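Local coordinates for protein tRNA delta(2)-isopentenylpyrophosphate transferase (Staphylococcus epidermidis ATCC 12228, PDB 3D3Q) that probably transfers the dimethylallyl group of dimethylallyl diphosphate to the adenine at position 37 of tRNAs that read codons beginning with uridine, at residues A172-Y175 against Y176-K180; I89-I92 against T93-K97; L226-E229 against V230-L233. All blocks are in the same frame, centred on the assembly; numbering follows the deposited sequence.

In the fold
All three interactions are local, formed within a helix or at its C-terminal end. Interaction 2 closes helix 78-94 beside the parallel sheet of the P-loop NTPase-like core, where strand 98-102 follows at once. Interaction 1 ends helix 166-179, packed against helices 125-136 and 143-153, and interaction 3 forms the body of helix 226-235; these two lie on opposite sides of the chain's centre, their own centres about 44 Å apart. Interaction 2 is centred about 38 Å from interaction 1 and about 37 Å from interaction 3, and none touches another. Interaction 3 lies nearest the P-loop: the side chain of L226 is about 11 Å from that of T16, a probable substrate-binding residue.

Interaction 1 (A172-Y175 against Y176-K180); sequences AIEY and YLKTK
The last turns of helix 166-179 bring E174 and K178 together as an i to i+4 ion pair. The two side chains run alongside each other in the same direction, and K178 NZ lies 3.2 Å from E174 OE1, on the anti side of the carboxylate and 18° out of its plane. Both chains are extended; E174 has CG opposite its backbone N (chi1 180°), which sends the carboxylate along the helix to the lysine. K178 NZ has a second, weak partner in N286 OD1.

A buried face of the same helix carries I173 and L177, again side by side, with I173 CG2 3.7 Å from L177 CD2. Here the helix packs on its neighbours: both residues touch Y149 of helix 143-153, and L177 also meets V131 of helix 125-136. Regular helical bonds continue beneath, Y176 N to A172 O at 3.1 Å and L177 N to I173 O at 3.1 Å, until K180 leaves the helix with positive phi. At this end T179 CG2 sits over one face of the Y175 ring in a CH-pi contact, 3.5 Å from the ring centroid, although the methyl's exact place is doubtful because it clashes with Y175 O.

Interaction 2 (I89-I92 against T93-K97); sequences IKDI and TRRGK
D91 is held between two arginines, R94 and R95, and the three make a salt-bridge network with one carboxylate oxygen for each guanidinium. D91 OD1 pairs with R94 NH1 at 2.6 Å, met from above the carboxylate plane, and the two flat groups are turned 60° against each other. D91 OD2 pairs with R95 NH2 at 2.5 Å; here the planes are closer to parallel, 24° apart. With CG placed opposite the backbone N (chi1 -173°), the aspartate reaches along the helix toward its end, and each arginine bends at chi3 to fold its guanidinium back to it. R95 has another acidic partner, since its NH1 forms a salt bridge with E34 of strand 33-37, so the network ties the helix end to the sheet.

Backbone and hydroxyl bonds finish the helix. T93 OG1 donates to I89 O at 2.6 Å, and T93 N also bonds to that oxygen, at 3.3 Å and from above the carbonyl plane; the carbonyl is thus gripped by two donors of one residue. One turn on, helix 78-94 ends in a Schellman motif with G96 as its C-prime residue at positive phi: K97 N bonds to I92 O at 3.2 Å, and G96 N to T93 O at 2.9 Å. I92 O also accepts from R95 N, which arrives at the opposite face of its plane from K97 N.

Apolar contact across the turn is made by I92 CG2 and K97 CB, 3.8 Å apart, and the two side chains lie roughly at right angles. I92 also rests on I36 of strand 33-37 and on P99 of strand 98-102, the strand that the chain enters directly after this turn.

Interaction 3 (L226-E229 against V230-L233); sequences LFNE and VQHL
F227 and Q231, one turn apart on helix 226-235, meet with the glutamine amide at the edge of the aromatic ring. Q231 CD lies near the ring plane, 3.4 Å from F227 CE1, and the ring and amide planes are 59° apart, so the two groups do not stack. F227 has its ring opposite the backbone N, whereas Q231 starts beside its own N and then extends back along the helix to the rim of the ring. Beyond this meeting F227 packs on V255 and I256 of helix 252-257.

N228 stands roughly at right angles to Q231, with the two amides turned 69° against each other; N228 ND2 makes a weak hydrogen bond to Q231 OE1 at 3.4 Å. N228 ND2 also lies over one face of the H232 imidazole, the amide plane inclined to the ring. N228 and H232 are exposed to solvent.

On the buried side, L226 and V230 cross obliquely, with L226 CD1 4.1 Å from V230 CG1, and both touch helix 252-257. The side chain of E229 is buried, and its OE2 accepts from the backbone N of D48 and of I49, while OE1 bonds to Y249 OH. Y249 belongs to a segment that probably contacts the substrate tRNA, so this buried carboxylate links the helix to that segment. The backbone of E229 stays in the regular helical pattern: L233 N donates to E229 O at 3.0 Å, with an N-H...O angle of 163°.

Interaction 1 (A172-Y175 against Y176-K180)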
loop_
_atom_site.group_PDB
_atom_site.type_symbol
_atom_site.label_atom_id
_atom_site.label_comp_id
_atom_site.label_asym_id
_atom_site.label_seq_id
_atom_site.Cartn_x
_atom_site.Cartn_y
_atom_site.Cartn_z
ATOM N N ALA A 172 7.996 -18.319 -5.726
ATOM C CA ALA A 172 9.424 -18.446 -5.538
ATOM C C ALA A 172 10.115 -18.343 -6.897
ATOM O O ALA A 172 11.044 -17.555 -7.076
ATOM C CB ALA A 172 9.752 -19.774 -4.873
ATOM N N ILE A 173 9.664 -19.133 -7.865
ATOM C CA ILE A 173 10.237 -19.092 -9.205
ATOM C C ILE A 173 10.077 -17.696 -9.809
ATOM O O ILE A 173 10.966 -17.195 -10.492
ATOM C CB ILE A 173 9.554 -20.124 -10.103
ATOM C CG1 ILE A 173 9.865 -21.517 -9.566
ATOM C CG2 ILE A 173 10.022 -19.975 -11.539
ATOM C CD1 ILE A 173 9.004 -22.581 -10.150
ATOM N N GLU A 174 8.943 -17.066 -9.538
ATOM C CA GLU A 174 8.670 -15.721 -10.029
ATOM C C GLU A 174 9.660 -14.691 -9.466
ATOM O O GLU A 174 10.196 -13.862 -10.204
ATOM C CB GLU A 174 7.250 -15.327 -9.641
ATOM C CG GLU A 174 6.838 -13.946 -10.088
ATOM C CD GLU A 174 5.465 -13.548 -9.575
ATOM O OE1 GLU A 174 5.031 -12.419 -9.923
ATOM O OE2 GLU A 174 4.835 -14.352 -8.832
ATOM N N TYR A 175 9.888 -14.749 -8.155
ATOM C CA TYR A 175 10.800 -13.844 -7.451
ATOM C C TYR A 175 12.235 -13.932 -7.973
ATOM O O TYR A 175 12.876 -12.914 -8.240
ATOM C CB TYR A 175 10.786 -14.172 -5.961
ATOM C CG TYR A 175 11.757 -13.357 -5.162
ATOM C CD1 TYR A 175 11.446 -12.063 -4.758
ATOM C CD2 TYR A 175 12.994 -13.872 -4.824
ATOM C CE1 TYR A 175 12.350 -11.299 -4.031
ATOM C CE2 TYR A 175 13.901 -13.129 -4.102
ATOM C CZ TYR A 175 13.585 -11.844 -3.704
ATOM O OH TYR A 175 14.511 -11.131 -2.973
ATOM N N TYR A 176 12.729 -15.164 -8.086
ATOM C CA TYR A 176 14.067 -15.456 -8.589
ATOM C C TYR A 176 14.257 -14.856 -9.977
ATOM O O TYR A 176 15.131 -14.026 -10.190
ATOM C CB TYR A 176 14.268 -16.973 -8.686
ATOM C CG TYR A 176 15.570 -17.347 -9.347
ATOM C CD1 TYR A 176 16.777 -16.869 -8.844
ATOM C CD2 TYR A 176 15.601 -18.141 -10.490
ATOM C CE1 TYR A 176 17.986 -17.166 -9.460
ATOM C CE2 TYR A 176 16.811 -18.440 -11.124
ATOM C CZ TYR A 176 18.001 -17.953 -10.601
ATOM O OH TYR A 176 19.218 -18.240 -11.184
ATOM N N LEU A 177 13.428 -15.303 -10.919
ATOM C CA LEU A 177 13.491 -14.834 -12.297
ATOM C C LEU A 177 13.568 -13.308 -12.440
ATOM O O LEU A 177 14.163 -12.817 -13.393
ATOM C CB LEU A 177 12.295 -15.352 -13.105
ATOM C CG LEU A 177 12.490 -16.472 -14.151
ATOM C CD1 LEU A 177 13.855 -16.341 -14.850
ATOM C CD2 LEU A 177 12.371 -17.822 -13.481
ATOM N N LYS A 178 12.972 -12.567 -11.507
ATOM C CA LYS A 178 12.997 -11.112 -11.552
ATOM C C LYS A 178 14.264 -10.528 -10.919
ATOM O O LYS A 178 15.075 -9.871 -11.588
ATOM C CB LYS A 178 11.771 -10.530 -10.847
ATOM C CG LYS A 178 10.475 -10.672 -11.624
ATOM C CD LYS A 178 9.270 -10.131 -10.855
ATOM C CE LYS A 178 8.006 -10.246 -11.695
ATOM N NZ LYS A 178 6.799 -9.919 -10.915
ATOM N N THR A 179 14.432 -10.769 -9.625
ATOM C CA THR A 179 15.584 -10.268 -8.889
ATOM C C THR A 179 16.840 -11.115 -9.086
ATOM O O THR A 179 17.939 -10.705 -8.707
ATOM C CB THR A 179 15.304 -10.231 -7.403
ATOM O OG1 THR A 179 16.451 -9.713 -6.721
ATOM C CG2 THR A 179 15.017 -11.624 -6.896
ATOM N N LYS A 180 16.679 -12.301 -9.662
ATOM C CA LYS A 180 17.811 -13.183 -9.924
ATOM C C LYS A 180 18.533 -13.613 -8.654
ATOM O O LYS A 180 19.646 -14.137 -8.711
ATOM C CB LYS A 180 18.810 -12.489 -10.855
ATOM C CG LYS A 180 18.987 -13.146 -12.216
ATOM C CD LYS A 180 19.728 -14.480 -12.123
ATOM C CE LYS A 180 19.757 -15.150 -13.486
ATOM N NZ LYS A 180 18.345 -15.331 -13.975
#

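Interaction 2 (I89-I92 against T93-K97)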
loop_
_atom_site.group_PDB
_atom_site.type_symbol
_atom_site.label_atom_id
_atom_site.label_comp_id
_atom_site.label_asym_id
_atom_site.label_seq_id
_atom_site.Cartn_x
_atom_site.Cartn_y
_atom_site.Cartn_z
ATOM N N ILE A 89 1.927 2.589 18.271
ATOM C CA ILE A 89 1.635 1.172 18.302
ATOM C C ILE A 89 1.808 0.610 19.722
ATOM O O ILE A 89 1.098 -0.319 20.108
ATOM C CB ILE A 89 2.539 0.397 17.306
ATOM C CG1 ILE A 89 2.224 0.847 15.872
ATOM C CG2 ILE A 89 2.335 -1.096 17.468
ATOM C CD1 ILE A 89 3.132 0.256 14.811
ATOM N N LYS A 90 2.747 1.154 20.500
ATOM C CA LYS A 90 2.958 0.682 21.876
ATOM C C LYS A 90 1.891 1.263 22.795
ATOM O O LYS A 90 1.299 0.549 23.601
ATOM C CB LYS A 90 4.349 1.079 22.405
ATOM C CG LYS A 90 5.470 0.035 22.204
ATOM C CD LYS A 90 6.844 0.477 22.802
ATOM C CE LYS A 90 7.462 1.688 22.056
ATOM N NZ LYS A 90 8.754 2.219 22.600
ATOM N N ASP A 91 1.645 2.561 22.674
ATOM C CA ASP A 91 0.648 3.200 23.507
ATOM C C ASP A 91 -0.691 2.495 23.326
ATOM O O ASP A 91 -1.367 2.191 24.297
ATOM C CB ASP A 91 0.524 4.673 23.133
ATOM C CG ASP A 91 -0.379 5.430 24.069
ATOM O OD1 ASP A 91 -0.006 5.575 25.252
ATOM O OD2 ASP A 91 -1.455 5.873 23.624
ATOM N N ILE A 92 -1.060 2.230 22.074
ATOM C CA ILE A 92 -2.315 1.545 21.746
ATOM C C ILE A 92 -2.401 0.164 22.414
ATOM O O ILE A 92 -3.373 -0.136 23.120
ATOM C CB ILE A 92 -2.474 1.374 20.196
ATOM C CG1 ILE A 92 -2.597 2.747 19.535
ATOM C CG2 ILE A 92 -3.691 0.522 19.863
ATOM C CD1 ILE A 92 -2.713 2.706 18.026
ATOM N N THR A 93 -1.389 -0.674 22.199
ATOM C CA THR A 93 -1.393 -2.017 22.776
ATOM C C THR A 93 -1.428 -1.934 24.278
ATOM O O THR A 93 -2.056 -2.757 24.936
ATOM C CB THR A 93 -0.124 -2.821 22.435
ATOM O OG1 THR A 93 0.255 -2.623 21.063
ATOM C CG2 THR A 93 -0.377 -4.298 22.686
ATOM N N ARG A 94 -0.737 -0.927 24.802
ATOM C CA ARG A 94 -0.630 -0.702 26.243
ATOM C C ARG A 94 -1.982 -0.453 26.876
ATOM O O ARG A 94 -2.172 -0.710 28.061
ATOM C CB ARG A 94 0.316 0.482 26.513
ATOM C CG ARG A 94 0.827 0.593 27.943
ATOM C CD ARG A 94 1.764 1.799 28.087
ATOM N NE ARG A 94 1.129 3.040 27.649
ATOM C CZ ARG A 94 -0.010 3.520 28.149
ATOM N NH1 ARG A 94 -0.521 4.658 27.678
ATOM N NH2 ARG A 94 -0.641 2.865 29.117
ATOM N N ARG A 95 -2.920 0.050 26.087
ATOM C CA ARG A 95 -4.257 0.311 26.606
ATOM C C ARG A 95 -5.211 -0.800 26.178
ATOM O O ARG A 95 -6.412 -0.583 25.990
ATOM C CB ARG A 95 -4.761 1.673 26.137
ATOM C CG ARG A 95 -3.816 2.809 26.498
ATOM C CD ARG A 95 -4.477 4.163 26.359
ATOM N NE ARG A 95 -5.130 4.334 25.053
ATOM C CZ ARG A 95 -4.500 4.267 23.887
ATOM N NH1 ARG A 95 -5.171 4.437 22.767
ATOM N NH2 ARG A 95 -3.194 4.028 23.842
ATOM N N GLY A 96 -4.642 -1.997 26.024
ATOM C CA GLY A 96 -5.403 -3.179 25.647
ATOM C C GLY A 96 -6.226 -3.078 24.381
ATOM O O GLY A 96 -7.321 -3.627 24.310
ATOM N N LYS A 97 -5.712 -2.374 23.383
ATOM C CA LYS A 97 -6.436 -2.235 22.124
ATOM C C LYS A 97 -5.648 -2.862 20.970
ATOM O O LYS A 97 -4.547 -3.391 21.159
ATOM C CB LYS A 97 -6.722 -0.757 21.832
ATOM C CG LYS A 97 -7.968 -0.203 22.522
ATOM C CD LYS A 97 -8.099 1.313 22.318
ATOM C CE LYS A 97 -9.580 1.764 22.176
ATOM N NZ LYS A 97 -10.455 1.398 23.345
#

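Interaction 3 (L226-E229 against V230-L233)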
loop_
_atom_site.group_PDB
_atom_site.type_symbol
_atom_site.label_atom_id
_atom_site.label_comp_id
_atom_site.label_asym_id
_atom_site.label_seq_id
_atom_site.Cartn_x
_atom_site.Cartn_y
_atom_site.Cartn_z
ATOM N N LEU A 226 -10.885 20.334 -5.541
ATOM C CA LEU A 226 -9.439 20.077 -5.480
ATOM C C LEU A 226 -8.668 21.304 -5.944
ATOM O O LEU A 226 -7.737 21.754 -5.279
ATOM C CB LEU A 226 -9.055 18.888 -6.376
ATOM C CG LEU A 226 -7.556 18.733 -6.676
ATOM C CD1 LEU A 226 -6.788 18.523 -5.384
ATOM C CD2 LEU A 226 -7.327 17.569 -7.631
ATOM N N PHE A 227 -9.059 21.836 -7.095
ATOM C CA PHE A 227 -8.391 23.002 -7.635
ATOM C C PHE A 227 -8.498 24.169 -6.653
ATOM O O PHE A 227 -7.534 24.907 -6.464
ATOM C CB PHE A 227 -8.997 23.373 -8.991
ATOM C CG PHE A 227 -8.231 24.434 -9.732
ATOM C CD1 PHE A 227 -8.387 25.779 -9.410
ATOM C CD2 PHE A 227 -7.328 24.085 -10.732
ATOM C CE1 PHE A 227 -7.659 26.771 -10.077
ATOM C CE2 PHE A 227 -6.597 25.064 -11.406
ATOM C CZ PHE A 227 -6.759 26.414 -11.073
ATOM N N ASN A 228 -9.655 24.334 -6.015
ATOM C CA ASN A 228 -9.821 25.428 -5.066
ATOM C C ASN A 228 -8.838 25.257 -3.907
ATOM O O ASN A 228 -8.314 26.233 -3.365
ATOM C CB ASN A 228 -11.247 25.464 -4.520
ATOM C CG ASN A 228 -11.522 26.716 -3.713
ATOM O OD1 ASN A 228 -12.497 26.792 -2.967
ATOM N ND2 ASN A 228 -10.660 27.714 -3.863
ATOM N N GLU A 229 -8.586 24.008 -3.539
ATOM C CA GLU A 229 -7.676 23.723 -2.454
ATOM C C GLU A 229 -6.248 24.118 -2.822
ATOM O O GLU A 229 -5.606 24.866 -2.082
ATOM C CB GLU A 229 -7.735 22.244 -2.100
ATOM C CG GLU A 229 -7.230 21.900 -0.716
ATOM C CD GLU A 229 -7.309 20.416 -0.456
ATOM O OE1 GLU A 229 -6.445 19.684 -0.987
ATOM O OE2 GLU A 229 -8.241 19.976 0.255
ATOM N N VAL A 230 -5.746 23.635 -3.959
ATOM C CA VAL A 230 -4.384 23.971 -4.359
ATOM C C VAL A 230 -4.233 25.474 -4.517
ATOM O O VAL A 230 -3.123 25.998 -4.495
ATOM C CB VAL A 230 -3.971 23.302 -5.684
ATOM C CG1 VAL A 230 -4.304 21.830 -5.660
ATOM C CG2 VAL A 230 -4.630 23.987 -6.834
ATOM N N GLN A 231 -5.355 26.167 -4.666
ATOM C CA GLN A 231 -5.329 27.617 -4.810
ATOM C C GLN A 231 -5.040 28.258 -3.470
ATOM O O GLN A 231 -4.237 29.173 -3.385
ATOM C CB GLN A 231 -6.667 28.131 -5.340
ATOM C CG GLN A 231 -6.890 27.927 -6.834
ATOM C CD GLN A 231 -8.145 28.641 -7.323
ATOM O OE1 GLN A 231 -9.255 28.340 -6.879
ATOM N NE2 GLN A 231 -7.972 29.593 -8.239
ATOM N N HIS A 232 -5.706 27.776 -2.430
ATOM C CA HIS A 232 -5.504 28.314 -1.096
ATOM C C HIS A 232 -4.087 28.028 -0.634
ATOM O O HIS A 232 -3.456 28.859 0.024
ATOM C CB HIS A 232 -6.492 27.692 -0.118
ATOM C CG HIS A 232 -7.921 28.057 -0.389
ATOM N ND1 HIS A 232 -8.974 27.218 -0.086
ATOM C CD2 HIS A 232 -8.475 29.178 -0.917
ATOM C CE1 HIS A 232 -10.114 27.805 -0.416
ATOM N NE2 HIS A 232 -9.839 28.995 -0.921
ATOM N N LEU A 233 -3.582 26.846 -0.971
ATOM C CA LEU A 233 -2.228 26.453 -0.578
ATOM C C LEU A 233 -1.179 27.280 -1.294
ATOM O O LEU A 233 -0.279 27.819 -0.661
ATOM C CB LEU A 233 -2.002 24.977 -0.880
ATOM C CG LEU A 233 -2.753 24.000 0.016
ATOM C CD1 LEU A 233 -2.730 22.616 -0.607
ATOM C CD2 LEU A 233 -2.114 23.984 1.398
#